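Local structure of mitogen-activated protein kinase kinase kinase 2 (Homo sapiens, 2NPT) at residues 60-64 with 65-69. The protein is a protein-serine/threonine kinase of the MAP kinase kinase kinase class, whose PB1 domain, modelled here, probably mediates pairing with other PB1 domains. Residues are numbered along the deposited sequence; the frame is centred on the assembly and turned at random.
Sequences HYTNN and ELVIP
Y61 and I68 face each other as a hydrogen-bonded pair in a tight antiparallel hairpin. Y61 N gives a bent bond to I68 O, 132° at the hydrogen. I68 N gives a straighter one to Y61 O (2.9 Å). N63 and L66 form the second such pair and close a type II' turn over N64 and E65. L66 N reaches N63 O at 2.9 Å from above the carbonyl plane. L66 O is gripped twice, by N63 N and, from the opposite face of its plane, by the hydroxyl T62 OG1 at 2.8 Å; with OG1 trans to the T62 backbone N (chi1 -167°), the hydroxyl leans over to the partner strand.

Van der Waals contacts line both faces. On one, L66 CD2 approaches the Y61 ring at a slant, 4.0 Å from Y61 CD2, while I68 CG2 sits at the ring edge, 3.8 Å from Y61 CB. On the other, V67 CG1 meets H60 CB at 3.7 Å, and the H60 imidazole packs obliquely beside P69, ND1 3.6 Å from P69 CA.

Strand 66-69 is the outermost strand within this chain on its side of the ubiquitin-like PB1 sheet. Backbone bonds chiefly hold it to 57-63, with L66 O doubly held next to the turn, while L66, V67, I68 and P69 remain exposed.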
# COMPACT_ATOMS: atom_id res chain seq x y z
N HIS D 60 6.67 16.42 -4.81
CA HIS D 60 5.68 17.12 -5.65
C HIS D 60 4.36 16.40 -5.51
O HIS D 60 4.31 15.15 -5.65
CB HIS D 60 6.07 17.11 -7.12
CG HIS D 60 7.42 17.68 -7.39
ND1 HIS D 60 7.61 18.94 -7.92
CD2 HIS D 60 8.65 17.19 -7.11
CE1 HIS D 60 8.90 19.18 -7.99
NE2 HIS D 60 9.56 18.14 -7.50
N TYR D 61 3.32 17.14 -5.20
CA TYR D 61 1.99 16.67 -5.23
C TYR D 61 1.49 16.53 -6.67
O TYR D 61 1.78 17.36 -7.57
CB TYR D 61 1.08 17.60 -4.47
CG TYR D 61 -0.37 17.18 -4.50
CD1 TYR D 61 -0.80 16.07 -3.81
CD2 TYR D 61 -1.30 17.88 -5.25
CE1 TYR D 61 -2.12 15.69 -3.81
CE2 TYR D 61 -2.64 17.51 -5.26
CZ TYR D 61 -3.04 16.41 -4.52
OH TYR D 61 -4.35 16.01 -4.54
N THR D 62 0.74 15.47 -6.90
CA THR D 62 0.15 15.28 -8.22
C THR D 62 -1.32 14.85 -8.16
O THR D 62 -1.72 14.08 -7.31
CB THR D 62 0.98 14.34 -9.10
OG1 THR D 62 0.52 14.45 -10.45
CG2 THR D 62 0.83 12.89 -8.63
N ASN D 63 -2.13 15.43 -9.02
CA ASN D 63 -3.50 14.99 -9.21
C ASN D 63 -3.84 15.09 -10.67
O ASN D 63 -3.85 16.20 -11.23
CB ASN D 63 -4.47 15.80 -8.38
CG ASN D 63 -5.86 15.20 -8.38
OD1 ASN D 63 -6.05 14.11 -7.85
ND2 ASN D 63 -6.83 15.87 -9.01
N ASN D 64 -4.08 13.93 -11.27
CA ASN D 64 -4.30 13.82 -12.71
C ASN D 64 -3.18 14.53 -13.51
O ASN D 64 -2.00 14.06 -13.51
CB ASN D 64 -5.73 14.30 -13.06
CG ASN D 64 -6.16 13.89 -14.45
OD1 ASN D 64 -5.47 13.07 -15.08
ND2 ASN D 64 -7.30 14.43 -14.95
N GLU D 65 -3.49 15.68 -14.13
CA GLU D 65 -2.51 16.42 -14.93
C GLU D 65 -1.68 17.46 -14.15
O GLU D 65 -0.68 17.96 -14.65
CB GLU D 65 -3.18 17.12 -16.11
CG GLU D 65 -3.92 16.19 -17.03
CD GLU D 65 -4.54 16.88 -18.24
OE1 GLU D 65 -3.81 17.57 -19.00
OE2 GLU D 65 -5.76 16.69 -18.46
N LEU D 66 -2.13 17.78 -12.94
CA LEU D 66 -1.52 18.80 -12.10
C LEU D 66 -0.30 18.26 -11.34
O LEU D 66 -0.37 17.13 -10.77
CB LEU D 66 -2.59 19.31 -11.12
CG LEU D 66 -2.27 20.33 -10.01
CD1 LEU D 66 -3.56 21.02 -9.59
CD2 LEU D 66 -1.59 19.70 -8.79
N VAL D 67 0.79 19.03 -11.32
CA VAL D 67 1.95 18.74 -10.47
C VAL D 67 2.35 20.04 -9.79
O VAL D 67 2.42 21.08 -10.44
CB VAL D 67 3.14 18.19 -11.28
CG1 VAL D 67 4.39 17.90 -10.34
CG2 VAL D 67 2.71 16.97 -12.13
N ILE D 68 2.60 19.99 -8.49
CA ILE D 68 3.02 21.17 -7.73
C ILE D 68 4.05 20.77 -6.66
O ILE D 68 3.82 19.75 -5.96
CB ILE D 68 1.79 21.91 -7.09
CG1 ILE D 68 2.22 23.23 -6.46
CG2 ILE D 68 1.09 21.06 -6.03
CD1 ILE D 68 1.03 24.07 -5.95
N PRO D 69 5.16 21.54 -6.52
CA PRO D 69 6.11 21.17 -5.46
C PRO D 69 5.48 21.37 -4.10
O PRO D 69 4.69 22.32 -3.90
CB PRO D 69 7.28 22.17 -5.63
CG PRO D 69 7.15 22.71 -6.98
CD PRO D 69 5.63 22.75 -7.23